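PDB 6E0O: cGAS/DncV-like nucleotidyltransferase in E. coli homolog from Elizabethkingia meningoseptica ATCC 13253 = NBRC 12535, which synthesises cyclic dinucleotide second messengers from nucleoside triphosphates, with magnesium as probable cofactor, as the signal-producing enzyme of a CBASS antiphage defence system. Local coordinates for residues A[1-11]-A[284-292]; A[188-196]-A[236-244]. One frame throughout, in Å; residues are numbered along the deposited sequence.

Both interactions belong to the helical part of this cGAS/DncV-like nucleotidyltransferase, on the same side of the chain's centre and with their own centres about 10 Å apart. In sequence, helices 188-205 and 236-252, which make interaction 2, both fall between the two chain ends that meet in interaction 1. Interaction 2 is a buried helix crossing; interaction 1 is a partly buried seam where the N-terminal segment, ahead of the nucleotidyltransferase sheet, returns to the end of helix 275-289. Thr237 joins them: its carbonyl accepts from Tyr291 OH and its hydroxyl lies 2.6 Å from Glu5 OE1. Trp11 adds contacts to helix 188-205, so the terminal segments pack on both helices of interaction 2.

Interaction 1: A[1-11]-A[284-292]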
# COMPACT_ATOMS: atom_id res chain seq x y z
N MET A 1 27.93 -7.08 -9.15
CA MET A 1 26.49 -7.20 -9.51
C MET A 1 26.12 -6.17 -10.59
O MET A 1 26.95 -5.37 -10.99
CB MET A 1 25.62 -7.01 -8.28
CG MET A 1 25.69 -5.64 -7.67
SD MET A 1 24.21 -5.29 -6.72
CE MET A 1 23.02 -5.11 -8.05
N ASN A 2 24.86 -6.19 -11.03
CA ASN A 2 24.52 -5.54 -12.29
C ASN A 2 24.25 -4.05 -12.16
O ASN A 2 24.28 -3.34 -13.17
CB ASN A 2 23.28 -6.21 -12.90
CG ASN A 2 23.53 -7.65 -13.27
OD1 ASN A 2 24.67 -8.05 -13.54
ND2 ASN A 2 22.47 -8.43 -13.32
N PHE A 3 23.98 -3.56 -10.96
CA PHE A 3 23.65 -2.16 -10.74
C PHE A 3 24.54 -1.61 -9.65
O PHE A 3 24.82 -2.29 -8.66
CB PHE A 3 22.18 -2.00 -10.36
CG PHE A 3 21.24 -2.56 -11.39
CD1 PHE A 3 20.87 -1.81 -12.50
CD2 PHE A 3 20.75 -3.84 -11.27
CE1 PHE A 3 20.02 -2.33 -13.45
CE2 PHE A 3 19.90 -4.37 -12.22
CZ PHE A 3 19.54 -3.61 -13.32
N SER A 4 25.00 -0.39 -9.85
CA SER A 4 25.94 0.21 -8.93
C SER A 4 25.23 0.66 -7.65
O SER A 4 24.00 0.75 -7.58
CB SER A 4 26.58 1.43 -9.57
OG SER A 4 25.59 2.44 -9.72
N GLU A 5 26.04 0.94 -6.63
CA GLU A 5 25.53 1.54 -5.40
C GLU A 5 24.70 2.77 -5.72
O GLU A 5 23.60 2.95 -5.18
CB GLU A 5 26.71 1.87 -4.49
CG GLU A 5 26.36 2.55 -3.18
CD GLU A 5 25.84 1.61 -2.11
OE1 GLU A 5 25.78 0.37 -2.32
OE2 GLU A 5 25.50 2.11 -1.02
N GLN A 6 25.20 3.64 -6.60
CA GLN A 6 24.48 4.86 -6.92
C GLN A 6 23.15 4.57 -7.61
O GLN A 6 22.16 5.26 -7.38
CB GLN A 6 25.33 5.79 -7.79
CG GLN A 6 24.66 7.12 -8.03
CD GLN A 6 24.44 7.89 -6.75
OE1 GLN A 6 25.38 8.12 -5.99
NE2 GLN A 6 23.19 8.28 -6.50
N GLN A 7 23.11 3.56 -8.49
CA GLN A 7 21.85 3.22 -9.13
C GLN A 7 20.82 2.75 -8.10
O GLN A 7 19.64 3.10 -8.19
CB GLN A 7 22.08 2.17 -10.22
CG GLN A 7 22.78 2.72 -11.46
CD GLN A 7 23.10 1.65 -12.49
OE1 GLN A 7 23.93 0.77 -12.24
NE2 GLN A 7 22.46 1.72 -13.65
N LEU A 8 21.26 1.97 -7.11
CA LEU A 8 20.34 1.55 -6.06
C LEU A 8 19.84 2.75 -5.27
O LEU A 8 18.66 2.82 -4.92
CB LEU A 8 21.01 0.55 -5.12
CG LEU A 8 21.43 -0.79 -5.72
CD1 LEU A 8 22.01 -1.68 -4.63
CD2 LEU A 8 20.26 -1.47 -6.41
N ILE A 9 20.74 3.69 -4.95
CA ILE A 9 20.31 4.91 -4.26
C ILE A 9 19.25 5.63 -5.08
O ILE A 9 18.22 6.08 -4.55
CB ILE A 9 21.52 5.81 -3.95
CG1 ILE A 9 22.43 5.12 -2.93
CG2 ILE A 9 21.05 7.16 -3.45
CD1 ILE A 9 23.77 5.80 -2.74
N ASN A 10 19.47 5.76 -6.39
CA ASN A 10 18.49 6.46 -7.22
C ASN A 10 17.14 5.76 -7.18
O ASN A 10 16.10 6.41 -7.06
CB ASN A 10 19.00 6.55 -8.66
CG ASN A 10 20.23 7.43 -8.79
OD1 ASN A 10 20.56 8.19 -7.89
ND2 ASN A 10 20.90 7.34 -9.94
N TRP A 11 17.14 4.43 -7.28
CA TRP A 11 15.90 3.68 -7.24
C TRP A 11 15.21 3.74 -5.89
O TRP A 11 14.02 3.42 -5.79
CB TRP A 11 16.16 2.21 -7.53
CG TRP A 11 16.37 1.87 -8.95
CD1 TRP A 11 16.12 2.65 -10.05
CD2 TRP A 11 16.86 0.63 -9.44
NE1 TRP A 11 16.43 1.95 -11.19
CE2 TRP A 11 16.89 0.71 -10.84
CE3 TRP A 11 17.27 -0.55 -8.82
CZ2 TRP A 11 17.33 -0.34 -11.64
CZ3 TRP A 11 17.70 -1.59 -9.61
CH2 TRP A 11 17.73 -1.48 -11.00
N LYS A 284 13.78 -14.12 -8.26
CA LYS A 284 13.80 -13.31 -9.47
C LYS A 284 14.53 -12.00 -9.24
O LYS A 284 15.28 -11.54 -10.12
CB LYS A 284 12.37 -13.04 -9.95
CG LYS A 284 11.62 -14.27 -10.42
CD LYS A 284 12.20 -14.84 -11.69
CE LYS A 284 11.24 -15.85 -12.29
NZ LYS A 284 11.85 -16.55 -13.45
N CYS A 285 14.34 -11.39 -8.07
CA CYS A 285 15.06 -10.17 -7.75
C CYS A 285 16.56 -10.43 -7.69
O CYS A 285 17.36 -9.67 -8.24
CB CYS A 285 14.57 -9.59 -6.42
SG CYS A 285 12.90 -8.91 -6.46
N TRP A 286 16.96 -11.48 -6.97
CA TRP A 286 18.37 -11.82 -6.86
C TRP A 286 19.01 -12.00 -8.23
O TRP A 286 20.09 -11.45 -8.50
CB TRP A 286 18.50 -13.11 -6.05
CG TRP A 286 19.89 -13.59 -5.84
CD1 TRP A 286 20.57 -14.49 -6.60
CD2 TRP A 286 20.75 -13.22 -4.77
NE1 TRP A 286 21.82 -14.70 -6.07
CE2 TRP A 286 21.95 -13.93 -4.94
CE3 TRP A 286 20.63 -12.35 -3.68
CZ2 TRP A 286 23.02 -13.81 -4.07
CZ3 TRP A 286 21.70 -12.23 -2.81
CH2 TRP A 286 22.87 -12.95 -3.01
N ASN A 287 18.35 -12.75 -9.11
CA ASN A 287 18.90 -13.00 -10.44
C ASN A 287 18.96 -11.72 -11.27
O ASN A 287 19.95 -11.48 -11.97
CB ASN A 287 18.04 -14.04 -11.16
CG ASN A 287 18.13 -15.42 -10.53
OD1 ASN A 287 19.02 -15.69 -9.72
ND2 ASN A 287 17.23 -16.31 -10.92
N TYR A 288 17.92 -10.89 -11.20
CA TYR A 288 17.89 -9.65 -11.96
C TYR A 288 18.99 -8.71 -11.51
O TYR A 288 19.64 -8.06 -12.33
CB TYR A 288 16.53 -8.98 -11.78
CG TYR A 288 16.36 -7.74 -12.61
CD1 TYR A 288 15.99 -7.82 -13.94
CD2 TYR A 288 16.55 -6.48 -12.07
CE1 TYR A 288 15.82 -6.70 -14.71
CE2 TYR A 288 16.38 -5.34 -12.83
CZ TYR A 288 16.02 -5.46 -14.16
OH TYR A 288 15.85 -4.35 -14.94
N LEU A 289 19.19 -8.61 -10.20
CA LEU A 289 20.19 -7.71 -9.65
C LEU A 289 21.61 -8.21 -9.84
O LEU A 289 22.54 -7.40 -9.87
CB LEU A 289 19.89 -7.48 -8.16
CG LEU A 289 18.59 -6.71 -7.92
CD1 LEU A 289 18.10 -6.86 -6.48
CD2 LEU A 289 18.73 -5.24 -8.29
N GLY A 290 21.80 -9.52 -10.01
CA GLY A 290 23.12 -10.02 -10.31
C GLY A 290 24.00 -10.20 -9.11
O GLY A 290 25.23 -10.16 -9.25
N TYR A 291 23.41 -10.37 -7.93
CA TYR A 291 24.18 -10.72 -6.75
C TYR A 291 24.86 -12.07 -6.93
O TYR A 291 24.34 -12.97 -7.59
CB TYR A 291 23.26 -10.78 -5.53
CG TYR A 291 22.98 -9.42 -4.95
CD1 TYR A 291 23.96 -8.74 -4.23
CD2 TYR A 291 21.75 -8.81 -5.11
CE1 TYR A 291 23.72 -7.50 -3.70
CE2 TYR A 291 21.49 -7.58 -4.57
CZ TYR A 291 22.48 -6.94 -3.85
OH TYR A 291 22.22 -5.68 -3.35
N GLN A 292 26.02 -12.20 -6.31
CA GLN A 292 26.82 -13.41 -6.39
C GLN A 292 27.13 -13.93 -4.98
O GLN A 292 26.96 -13.23 -3.99
CB GLN A 292 28.12 -13.12 -7.15
CG GLN A 292 29.10 -12.16 -6.47
CD GLN A 292 28.67 -10.69 -6.50
OE1 GLN A 292 27.58 -10.35 -6.97
NE2 GLN A 292 29.54 -9.82 -5.99
OXT GLN A 292 27.55 -15.08 -4.81
O HOH W 1 22.32 -11.27 -13.62
O HOH W 2 26.06 -10.81 -12.02
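Asn2 grips the last turn of helix 275-289 twice. Its backbone N donates to Leu289 O at 2.9 Å, nearly straight at 165°, while its side-chain ND2 reaches Tyr288 O at 3.0 Å, coming from above that carbonyl's plane. Two consecutive carbonyls at the helix end are thus satisfied by one residue. A water accepts from the same ND2 and donates to Asn287 O, which extends the row to a third carbonyl, and a second water donates to Gly290 O. Gly290 leaves the helix with positive phi, and the absence of a side chain there leaves room for the Asn2 amide.

Beside this polar edge Met1 makes a Met-aromatic contact: SD lies over one face of the Tyr291 ring, 4.0 Å from its centroid. The bend at chi3 (-71°) turns Met1 CE to Leu289, 3.0 Å from its O and also against its CB. Residues 1-3 lie along the end of helix 275-289, so the two chain termini pack together in the helical part of this cGAS/DncV-like fold.

Farther along, Phe3 and Tyr288 lie with near-parallel but slid planes, 25° apart, and touch mainly through Phe3 CZ and Tyr288 CE2 at 3.6 Å. Trp11 CH2 sits over the centre of the Phe3 ring. Leu289 CD2 touches both Phe3 CD2 (3.9 Å) and Trp11 CZ3 (4.0 Å), the latter at the indole edge. Behind these, a capping box of Ser4 and Gln7 starts helix 5-11: Ser4 OG accepts from Gln7 N and, in the conformer of Gln7 described here, OE1 accepts from Ser4 N. Tyr288 OH is hydrogen-bonded to Arg202 NH1.

Interaction 2: A[188-196]-A[236-244]; sequences LYKRMVRIL and YTQTLRNVI
Tyr236 presents one ring face to Leu188, whose CD2 stands 4.0 Å from the ring centroid and 16° off its normal, a CH-pi contact. Ile195 CD1 approaches the edge of the same ring near its plane. The Arg191 guanidinium lies beyond the hydroxyl, its plane 7° from that of the ring, with NH1 2.9 Å from Tyr236 OH. Arg191 gets there on a chain extended from CG to NE.

The motif is knobs-into-holes packing between two steeply crossed helices, 188-196 and 236-244, whose axes approach to 10.7 Å at a crossing angle of -76°. Met192 is the knob, set among Tyr236, Thr239, Leu240 and Val243. Its chi1 sets CG against Thr239 CG2; the bends at chi2 and chi3 then bring SD to Leu240, 3.6 Å from its CA, and CE to Tyr236 O and Thr239 CG2. Leu188 meets Tyr236 at one end of the interface, and Leu196 meets Val243 and Ile244 at the other.

Beyond the pair, Leu240 and Ile244 also touch Leu289 of helix 275-289, and Leu196 touches Val223 of helix 216-224, placing the crossing inside a helical bundle. Leu196 neighbours Lys197, a probable GTP-binding residue. Thr239 OG1 is hydrogen-bonded to Ile232 N and Asn235 O, while its CG2 faces Met192.

With CG opposite the backbone N and the branch turned at chi2, Leu240 sets CD2 3.8 Å from Ile195 CG2.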
# COMPACT_ATOMS: atom_id res chain seq x y z
N LEU A 188 16.46 3.08 5.77
CA LEU A 188 16.65 2.06 4.75
C LEU A 188 15.44 1.14 4.58
O LEU A 188 15.29 0.57 3.51
CB LEU A 188 17.94 1.28 5.00
CG LEU A 188 19.20 2.11 4.82
CD1 LEU A 188 20.40 1.35 5.38
CD2 LEU A 188 19.43 2.47 3.36
N TYR A 189 14.57 1.00 5.59
CA TYR A 189 13.41 0.13 5.41
C TYR A 189 12.60 0.54 4.16
O TYR A 189 12.39 -0.25 3.24
CB TYR A 189 12.52 0.10 6.67
CG TYR A 189 11.14 -0.44 6.38
CD1 TYR A 189 10.98 -1.72 5.86
CD2 TYR A 189 10.01 0.33 6.59
CE1 TYR A 189 9.74 -2.20 5.54
CE2 TYR A 189 8.75 -0.16 6.28
CZ TYR A 189 8.62 -1.42 5.76
OH TYR A 189 7.36 -1.89 5.44
N LYS A 190 12.16 1.81 4.11
CA LYS A 190 11.33 2.21 2.97
C LYS A 190 12.15 2.32 1.69
O LYS A 190 11.62 2.09 0.60
CB LYS A 190 10.57 3.51 3.25
CG LYS A 190 9.48 3.32 4.30
CD LYS A 190 8.62 4.55 4.48
CE LYS A 190 7.54 4.29 5.51
NZ LYS A 190 6.71 5.51 5.70
N ARG A 191 13.43 2.66 1.81
CA ARG A 191 14.29 2.72 0.63
C ARG A 191 14.43 1.35 -0.01
O ARG A 191 14.40 1.23 -1.24
CB ARG A 191 15.64 3.34 1.01
CG ARG A 191 15.48 4.82 1.24
CD ARG A 191 16.71 5.49 1.76
NE ARG A 191 16.36 6.85 2.18
CZ ARG A 191 17.22 7.71 2.69
NH1 ARG A 191 18.49 7.35 2.84
NH2 ARG A 191 16.81 8.90 3.07
N MET A 192 14.54 0.30 0.81
CA MET A 192 14.60 -1.06 0.28
C MET A 192 13.25 -1.49 -0.31
O MET A 192 13.22 -2.15 -1.36
CB MET A 192 15.03 -2.02 1.39
CG MET A 192 16.48 -1.81 1.82
SD MET A 192 17.67 -2.14 0.49
CE MET A 192 18.70 -0.68 0.54
N VAL A 193 12.14 -1.11 0.33
CA VAL A 193 10.83 -1.36 -0.27
C VAL A 193 10.76 -0.73 -1.65
O VAL A 193 10.31 -1.35 -2.62
CB VAL A 193 9.71 -0.82 0.64
CG1 VAL A 193 8.37 -0.79 -0.11
CG2 VAL A 193 9.59 -1.64 1.91
N ARG A 194 11.18 0.53 -1.76
CA ARG A 194 11.12 1.22 -3.05
C ARG A 194 11.98 0.51 -4.09
O ARG A 194 11.55 0.35 -5.24
CB ARG A 194 11.49 2.68 -2.89
CG ARG A 194 10.48 3.45 -2.06
CD ARG A 194 10.84 4.94 -2.00
NE ARG A 194 10.33 5.57 -0.79
CZ ARG A 194 11.07 6.10 0.17
NH1 ARG A 194 12.40 6.12 0.09
NH2 ARG A 194 10.48 6.64 1.22
N ILE A 195 13.20 0.10 -3.73
CA ILE A 195 14.04 -0.61 -4.69
C ILE A 195 13.33 -1.86 -5.19
O ILE A 195 13.31 -2.16 -6.38
CB ILE A 195 15.41 -0.95 -4.08
CG1 ILE A 195 16.25 0.30 -3.89
CG2 ILE A 195 16.14 -1.96 -4.96
CD1 ILE A 195 17.46 0.08 -2.99
N LEU A 196 12.76 -2.64 -4.27
CA LEU A 196 12.10 -3.88 -4.66
C LEU A 196 10.84 -3.62 -5.48
O LEU A 196 10.51 -4.42 -6.35
CB LEU A 196 11.82 -4.74 -3.43
CG LEU A 196 13.10 -5.32 -2.80
CD1 LEU A 196 12.74 -6.02 -1.49
CD2 LEU A 196 13.81 -6.30 -3.71
N TYR A 236 23.90 0.47 0.58
CA TYR A 236 22.66 0.03 -0.04
C TYR A 236 22.83 -1.35 -0.66
O TYR A 236 21.92 -2.18 -0.58
CB TYR A 236 22.22 1.04 -1.11
CG TYR A 236 21.67 2.32 -0.56
CD1 TYR A 236 22.47 3.21 0.14
CD2 TYR A 236 20.33 2.65 -0.74
CE1 TYR A 236 21.96 4.39 0.64
CE2 TYR A 236 19.82 3.83 -0.26
CZ TYR A 236 20.63 4.69 0.44
OH TYR A 236 20.11 5.86 0.92
N THR A 237 23.99 -1.59 -1.29
CA THR A 237 24.21 -2.87 -1.95
C THR A 237 24.18 -4.01 -0.94
O THR A 237 23.53 -5.04 -1.16
CB THR A 237 25.55 -2.85 -2.70
OG1 THR A 237 25.52 -1.85 -3.73
CG2 THR A 237 25.82 -4.20 -3.34
N GLN A 238 24.88 -3.85 0.19
CA GLN A 238 24.91 -4.93 1.16
C GLN A 238 23.59 -5.04 1.92
O GLN A 238 23.17 -6.15 2.27
CB GLN A 238 26.09 -4.77 2.12
CG GLN A 238 26.39 -6.05 2.88
CD GLN A 238 26.95 -7.17 1.99
OE1 GLN A 238 27.26 -6.97 0.80
NE2 GLN A 238 27.08 -8.35 2.56
N THR A 239 22.93 -3.91 2.19
CA THR A 239 21.63 -3.98 2.84
C THR A 239 20.64 -4.73 1.98
O THR A 239 19.89 -5.59 2.47
CB THR A 239 21.10 -2.57 3.14
OG1 THR A 239 21.93 -1.95 4.13
CG2 THR A 239 19.66 -2.63 3.64
N LEU A 240 20.60 -4.42 0.68
CA LEU A 240 19.67 -5.08 -0.22
C LEU A 240 19.98 -6.56 -0.32
O LEU A 240 19.07 -7.40 -0.33
CB LEU A 240 19.72 -4.41 -1.60
CG LEU A 240 18.77 -4.95 -2.68
CD1 LEU A 240 17.31 -4.85 -2.26
CD2 LEU A 240 19.03 -4.20 -3.98
N ARG A 241 21.27 -6.92 -0.35
CA ARG A 241 21.65 -8.32 -0.29
C ARG A 241 21.11 -8.97 0.98
O ARG A 241 20.50 -10.04 0.93
CB ARG A 241 23.17 -8.45 -0.34
CG ARG A 241 23.64 -9.87 -0.51
CD ARG A 241 25.15 -9.97 -0.36
NE ARG A 241 25.66 -11.22 -0.92
CZ ARG A 241 25.70 -12.37 -0.27
NH1 ARG A 241 25.26 -12.45 0.98
NH2 ARG A 241 26.17 -13.45 -0.88
N ASN A 242 21.32 -8.32 2.13
CA ASN A 242 20.84 -8.87 3.39
C ASN A 242 19.33 -9.07 3.37
O ASN A 242 18.82 -10.09 3.84
CB ASN A 242 21.17 -7.93 4.55
CG ASN A 242 22.62 -7.91 4.91
OD1 ASN A 242 23.42 -8.73 4.45
ND2 ASN A 242 22.98 -6.97 5.78
N VAL A 243 18.59 -8.09 2.84
CA VAL A 243 17.13 -8.16 2.80
C VAL A 243 16.67 -9.34 1.97
O VAL A 243 15.81 -10.13 2.39
CB VAL A 243 16.56 -6.83 2.26
CG1 VAL A 243 15.10 -6.98 1.85
CG2 VAL A 243 16.68 -5.73 3.31
N ILE A 244 17.22 -9.47 0.75
CA ILE A 244 16.78 -10.54 -0.14
C ILE A 244 17.12 -11.90 0.46
O ILE A 244 16.28 -12.81 0.49
CB ILE A 244 17.38 -10.36 -1.55
CG1 ILE A 244 16.84 -9.08 -2.19
CG2 ILE A 244 17.10 -11.58 -2.40
CD1 ILE A 244 17.53 -8.66 -3.48